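Local coordinates for putative glycosyltransferase (Mannosyltransferase) involved in glycosylating the PBCV-1 major capsid protein (Paramecium bursaria Chlorella virus 1, PDB 2P6W) that probably transfers sugars from a nucleotide-sugar donor, using manganese in its N-terminal GT-A-type domain, to glycosylate the major capsid protein of the virus, at residues His36-Leu48 with Arg58-Phe70. Residues are numbered along the deposited sequence; the frame is centred on the assembly and turned at random.
Sequences HGYNFYYEESEPL and RRSWIIQQAAEKF
E43, on the outermost strand 39-43, points toward helix 59-69, its CG anti to the backbone N (chi1 -174°) and the chain then bent, which sets CB and CG against the I62 side chain and carries the carboxylate to Q65. OE1 takes two bonds, from opposite faces of the carboxylate plane: Q65 NE2 at 3.1 Å, nearly straight, and Y41 OH at 2.6 Å. OE2 uses its anti lone pair for S45 OG at 2.5 Å and lies at the edge of the W61 ring. S45 OG in turn accepts a hydrogen bond from R58 NH2 at 2.9 Å, in the guanidinium plane, while P47 CA covers one guanidinium face. The Y41 ring lies with one face over the Q65-A66 peptide and its edge against I62 CG2. At F70, N39 stacks its amide almost parallel to the ring, CB 3.5 Å from the centroid. This pairing lays the helix that carries R59, a UDP-glucose-binding residue, against the edge strand of the Rossmann-like GT-A sheet. Three neutral donors share the buried E43 carboxylate; they and the R58 charge, 4.3 Å from OE2 to NH2 without a direct salt bridge, would probably favour its ionised form.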
loop_
_atom_site.group_PDB
_atom_site.type_symbol
_atom_site.label_atom_id
_atom_site.label_comp_id
_atom_site.label_asym_id
_atom_site.label_seq_id
_atom_site.Cartn_x
_atom_site.Cartn_y
_atom_site.Cartn_z
ATOM N N HIS A 36 -0.696 15.885 -8.622
ATOM C CA HIS A 36 -1.131 15.139 -9.793
ATOM C C HIS A 36 -2.634 15.001 -9.915
ATOM O O HIS A 36 -3.121 14.397 -10.869
ATOM C CB HIS A 36 -0.459 13.764 -9.804
ATOM C CG HIS A 36 1.021 13.862 -9.773
ATOM N ND1 HIS A 36 1.761 14.190 -10.892
ATOM C CD2 HIS A 36 1.895 13.793 -8.743
ATOM C CE1 HIS A 36 3.038 14.269 -10.555
ATOM N NE2 HIS A 36 3.144 14.035 -9.257
ATOM N N GLY A 37 -3.366 15.530 -8.939
ATOM C CA GLY A 37 -4.823 15.518 -9.002
ATOM C C GLY A 37 -5.408 14.194 -8.550
ATOM O O GLY A 37 -6.565 13.892 -8.856
ATOM N N TYR A 38 -4.630 13.403 -7.814
ATOM C CA TYR A 38 -5.168 12.147 -7.282
ATOM C C TYR A 38 -5.990 12.432 -6.046
ATOM O O TYR A 38 -5.733 13.399 -5.335
ATOM C CB TYR A 38 -4.054 11.166 -6.898
ATOM C CG TYR A 38 -3.032 10.881 -7.964
ATOM C CD1 TYR A 38 -3.413 10.599 -9.278
ATOM C CD2 TYR A 38 -1.671 10.816 -7.646
ATOM C CE1 TYR A 38 -2.457 10.304 -10.270
ATOM C CE2 TYR A 38 -0.710 10.531 -8.633
ATOM C CZ TYR A 38 -1.110 10.276 -9.945
ATOM O OH TYR A 38 -0.176 9.991 -10.920
ATOM N N ASN A 39 -6.965 11.567 -5.752
ATOM C CA ASN A 39 -7.708 11.698 -4.497
ATOM C C ASN A 39 -6.847 11.104 -3.399
ATOM O O ASN A 39 -6.016 10.243 -3.671
ATOM C CB ASN A 39 -9.033 10.930 -4.538
ATOM C CG ASN A 39 -9.897 11.296 -5.731
ATOM O OD1 ASN A 39 -10.334 10.416 -6.506
ATOM N ND2 ASN A 39 -10.133 12.587 -5.910
ATOM N N PHE A 40 -7.041 11.573 -2.171
ATOM C CA PHE A 40 -6.306 11.076 -1.024
ATOM C C PHE A 40 -7.300 10.794 0.101
ATOM O O PHE A 40 -8.057 11.690 0.487
ATOM C CB PHE A 40 -5.266 12.111 -0.585
ATOM C CG PHE A 40 -4.479 11.703 0.612
ATOM C CD1 PHE A 40 -3.755 10.517 0.617
ATOM C CD2 PHE A 40 -4.463 12.508 1.748
ATOM C CE1 PHE A 40 -3.015 10.127 1.751
ATOM C CE2 PHE A 40 -3.725 12.135 2.882
ATOM C CZ PHE A 40 -2.994 10.954 2.873
ATOM N N TYR A 41 -7.323 9.542 0.570
ATOM C CA TYR A 41 -8.143 9.137 1.712
ATOM C C TYR A 41 -7.232 8.677 2.828
ATOM O O TYR A 41 -6.373 7.819 2.612
ATOM C CB TYR A 41 -9.144 7.995 1.388
ATOM C CG TYR A 41 -9.984 7.715 2.602
ATOM C CD1 TYR A 41 -11.123 8.467 2.868
ATOM C CD2 TYR A 41 -9.580 6.774 3.548
ATOM C CE1 TYR A 41 -11.861 8.267 4.022
ATOM C CE2 TYR A 41 -10.315 6.553 4.702
ATOM C CZ TYR A 41 -11.451 7.323 4.942
ATOM O OH TYR A 41 -12.197 7.154 6.091
ATOM N N TYR A 42 -7.426 9.229 4.030
ATOM C CA TYR A 42 -6.582 8.846 5.174
ATOM C C TYR A 42 -7.417 8.483 6.391
ATOM O O TYR A 42 -8.212 9.307 6.865
ATOM C CB TYR A 42 -5.651 10.005 5.524
ATOM C CG TYR A 42 -4.499 9.627 6.403
ATOM C CD1 TYR A 42 -3.381 8.968 5.875
ATOM C CD2 TYR A 42 -4.503 9.931 7.769
ATOM C CE1 TYR A 42 -2.296 8.617 6.714
ATOM C CE2 TYR A 42 -3.436 9.603 8.587
ATOM C CZ TYR A 42 -2.336 8.948 8.061
ATOM O OH TYR A 42 -1.264 8.624 8.872
ATOM N N GLU A 43 -7.257 7.259 6.895
ATOM C CA GLU A 43 -8.032 6.804 8.041
ATOM C C GLU A 43 -7.322 7.160 9.344
ATOM O O GLU A 43 -6.233 6.657 9.629
ATOM C CB GLU A 43 -8.272 5.303 7.949
ATOM C CG GLU A 43 -9.214 4.750 9.039
ATOM C CD GLU A 43 -10.666 5.203 8.837
ATOM O OE1 GLU A 43 -11.097 5.340 7.664
ATOM O OE2 GLU A 43 -11.367 5.419 9.851
ATOM N N GLU A 44 -7.949 8.030 10.127
ATOM C CA GLU A 44 -7.352 8.492 11.384
ATOM C C GLU A 44 -7.987 7.832 12.608
ATOM O O GLU A 44 -7.554 8.084 13.733
ATOM C CB GLU A 44 -7.488 10.011 11.520
ATOM C CG GLU A 44 -6.671 10.842 10.551
ATOM C CD GLU A 44 -7.028 12.324 10.630
ATOM O OE1 GLU A 44 -7.151 12.854 11.761
ATOM O OE2 GLU A 44 -7.183 12.963 9.568
ATOM N N SER A 45 -9.023 7.015 12.402
ATOM C CA SER A 45 -9.725 6.379 13.519
ATOM C C SER A 45 -8.880 5.311 14.195
ATOM O O SER A 45 -8.046 4.673 13.552
ATOM C CB SER A 45 -11.033 5.746 13.043
ATOM O OG SER A 45 -10.770 4.659 12.172
ATOM N N GLU A 46 -9.102 5.136 15.493
ATOM C CA GLU A 46 -8.528 4.023 16.239
ATOM C C GLU A 46 -9.254 2.727 15.872
ATOM O O GLU A 46 -10.483 2.668 15.945
ATOM C CB GLU A 46 -8.646 4.283 17.745
ATOM C CG GLU A 46 -8.118 3.143 18.616
ATOM C CD GLU A 46 -8.046 3.504 20.089
ATOM O OE1 GLU A 46 -8.640 4.523 20.501
ATOM O OE2 GLU A 46 -7.391 2.744 20.838
ATOM N N PRO A 47 -8.496 1.686 15.479
ATOM C CA PRO A 47 -9.105 0.405 15.114
ATOM C C PRO A 47 -9.859 -0.187 16.295
ATOM O O PRO A 47 -9.405 -0.067 17.439
ATOM C CB PRO A 47 -7.902 -0.474 14.759
ATOM C CG PRO A 47 -6.770 0.484 14.504
ATOM C CD PRO A 47 -7.026 1.662 15.359
ATOM N N LEU A 48 -11.004 -0.805 16.014
ATOM C CA LEU A 48 -11.767 -1.519 17.033
ATOM C C LEU A 48 -11.137 -2.864 17.365
ATOM O O LEU A 48 -11.261 -3.348 18.502
ATOM C CB LEU A 48 -13.213 -1.739 16.581
ATOM C CG LEU A 48 -14.161 -0.538 16.521
ATOM C CD1 LEU A 48 -15.550 -1.040 16.160
ATOM C CD2 LEU A 48 -14.203 0.251 17.840
ATOM N N ARG A 58 -6.594 -4.389 8.250
ATOM C CA ARG A 58 -7.411 -3.169 8.233
ATOM C C ARG A 58 -7.408 -2.423 6.890
ATOM O O ARG A 58 -8.405 -1.780 6.549
ATOM C CB ARG A 58 -7.056 -2.218 9.382
ATOM C CG ARG A 58 -8.186 -1.232 9.662
ATOM C CD ARG A 58 -8.031 -0.522 10.982
ATOM N NE ARG A 58 -9.313 0.051 11.413
ATOM C CZ ARG A 58 -9.520 1.339 11.674
ATOM N NH1 ARG A 58 -8.532 2.211 11.586
ATOM N NH2 ARG A 58 -10.722 1.745 12.057
ATOM N N ARG A 59 -6.320 -2.516 6.123
ATOM C CA ARG A 59 -6.266 -1.900 4.787
ATOM C C ARG A 59 -7.447 -2.322 3.882
ATOM O O ARG A 59 -7.923 -1.533 3.061
ATOM C CB ARG A 59 -4.946 -2.228 4.113
ATOM C CG ARG A 59 -4.757 -3.688 3.834
ATOM C CD ARG A 59 -3.282 -3.975 3.514
ATOM N NE ARG A 59 -2.515 -3.934 4.751
ATOM C CZ ARG A 59 -1.193 -3.843 4.815
ATOM N NH1 ARG A 59 -0.480 -3.775 3.700
ATOM N NH2 ARG A 59 -0.588 -3.805 6.000
ATOM N N SER A 60 -7.916 -3.561 4.040
ATOM C CA SER A 60 -9.010 -4.075 3.210
ATOM C C SER A 60 -10.383 -3.603 3.699
ATOM O O SER A 60 -11.406 -3.791 3.017
ATOM C CB SER A 60 -8.953 -5.604 3.130
ATOM O OG SER A 60 -7.749 -6.015 2.513
ATOM N N TRP A 61 -10.403 -3.015 4.897
ATOM C CA TRP A 61 -11.580 -2.314 5.400
ATOM C C TRP A 61 -11.520 -0.839 4.985
ATOM O O TRP A 61 -12.530 -0.269 4.539
ATOM C CB TRP A 61 -11.664 -2.464 6.922
ATOM C CG TRP A 61 -12.846 -1.784 7.566
ATOM C CD1 TRP A 61 -14.094 -2.293 7.727
ATOM C CD2 TRP A 61 -12.859 -0.477 8.150
ATOM N NE1 TRP A 61 -14.902 -1.376 8.369
ATOM C CE2 TRP A 61 -14.167 -0.250 8.627
ATOM C CE3 TRP A 61 -11.903 0.548 8.275
ATOM C CZ2 TRP A 61 -14.539 0.943 9.254
ATOM C CZ3 TRP A 61 -12.274 1.729 8.912
ATOM C CH2 TRP A 61 -13.587 1.917 9.383
ATOM N N ILE A 62 -10.338 -0.232 5.118
ATOM C CA ILE A 62 -10.136 1.189 4.750
ATOM C C ILE A 62 -10.425 1.451 3.265
ATOM O O ILE A 62 -10.926 2.524 2.895
ATOM C CB ILE A 62 -8.728 1.702 5.149
ATOM C CG1 ILE A 62 -8.528 1.584 6.660
ATOM C CG2 ILE A 62 -8.467 3.167 4.664
ATOM C CD1 ILE A 62 -7.082 1.753 7.064
ATOM N N ILE A 63 -10.140 0.481 2.394
ATOM C CA ILE A 63 -10.480 0.662 0.985
ATOM C C ILE A 63 -11.977 0.975 0.738
ATOM O O ILE A 63 -12.289 1.784 -0.143
ATOM C CB ILE A 63 -9.936 -0.493 0.102
ATOM C CG1 ILE A 63 -9.873 -0.050 -1.364
ATOM C CG2 ILE A 63 -10.722 -1.790 0.338
ATOM C CD1 ILE A 63 -9.185 -1.051 -2.265
ATOM N N GLN A 64 -12.900 0.363 1.493
ATOM C CA GLN A 64 -14.315 0.700 1.350
ATOM C C GLN A 64 -14.581 2.160 1.748
ATOM O O GLN A 64 -15.390 2.838 1.131
ATOM C CB GLN A 64 -15.267 -0.277 2.093
ATOM C CG GLN A 64 -16.755 0.173 1.925
ATOM C CD GLN A 64 -17.846 -0.792 2.391
ATOM O OE1 GLN A 64 -17.681 -1.621 3.329
ATOM N NE2 GLN A 64 -18.998 -0.653 1.761
ATOM N N GLN A 65 -13.874 2.641 2.769
ATOM C CA GLN A 65 -13.981 4.041 3.185
ATOM C C GLN A 65 -13.614 4.946 2.022
ATOM O O GLN A 65 -14.319 5.924 1.733
ATOM C CB GLN A 65 -13.025 4.342 4.339
ATOM C CG GLN A 65 -13.268 3.572 5.634
ATOM C CD GLN A 65 -14.436 4.128 6.424
ATOM O OE1 GLN A 65 -15.592 3.948 6.043
ATOM N NE2 GLN A 65 -14.144 4.803 7.524
ATOM N N ALA A 66 -12.500 4.605 1.369
ATOM C CA ALA A 66 -12.009 5.379 0.215
ATOM C C ALA A 66 -12.972 5.334 -0.970
ATOM O O ALA A 66 -13.171 6.337 -1.658
ATOM C CB ALA A 66 -10.638 4.875 -0.207
ATOM N N ALA A 67 -13.548 4.164 -1.219
ATOM C CA ALA A 67 -14.516 4.001 -2.303
ATOM C C ALA A 67 -15.775 4.816 -2.055
ATOM O O ALA A 67 -16.342 5.387 -2.992
ATOM C CB ALA A 67 -14.875 2.528 -2.484
ATOM N N GLU A 68 -16.239 4.859 -0.804
ATOM C CA GLU A 68 -17.412 5.676 -0.496
ATOM C C GLU A 68 -17.139 7.166 -0.711
ATOM O O GLU A 68 -17.971 7.902 -1.257
ATOM C CB GLU A 68 -17.875 5.424 0.929
ATOM C CG GLU A 68 -19.146 6.202 1.274
ATOM C CD GLU A 68 -19.750 5.795 2.592
ATOM O OE1 GLU A 68 -19.236 4.844 3.207
ATOM O OE2 GLU A 68 -20.738 6.441 3.022
ATOM N N LYS A 69 -15.956 7.602 -0.294
ATOM C CA LYS A 69 -15.605 9.019 -0.376
ATOM C C LYS A 69 -15.374 9.415 -1.821
ATOM O O LYS A 69 -15.749 10.531 -2.235
ATOM C CB LYS A 69 -14.371 9.301 0.486
ATOM C CG LYS A 69 -13.892 10.748 0.524
ATOM C CD LYS A 69 -14.892 11.689 1.149
ATOM C CE LYS A 69 -14.433 13.141 1.002
ATOM N NZ LYS A 69 -13.107 13.412 1.649
ATOM N N PHE A 70 -14.769 8.500 -2.580
ATOM C CA PHE A 70 -14.363 8.781 -3.965
ATOM C C PHE A 70 -14.949 7.739 -4.926
ATOM O O PHE A 70 -14.231 6.904 -5.479
ATOM C CB PHE A 70 -12.831 8.885 -4.080
ATOM C CG PHE A 70 -12.233 9.951 -3.198
ATOM C CD1 PHE A 70 -12.414 11.300 -3.497
ATOM C CD2 PHE A 70 -11.529 9.612 -2.046
ATOM C CE1 PHE A 70 -11.892 12.299 -2.663
ATOM C CE2 PHE A 70 -10.987 10.611 -1.213
ATOM C CZ PHE A 70 -11.168 11.959 -1.537
#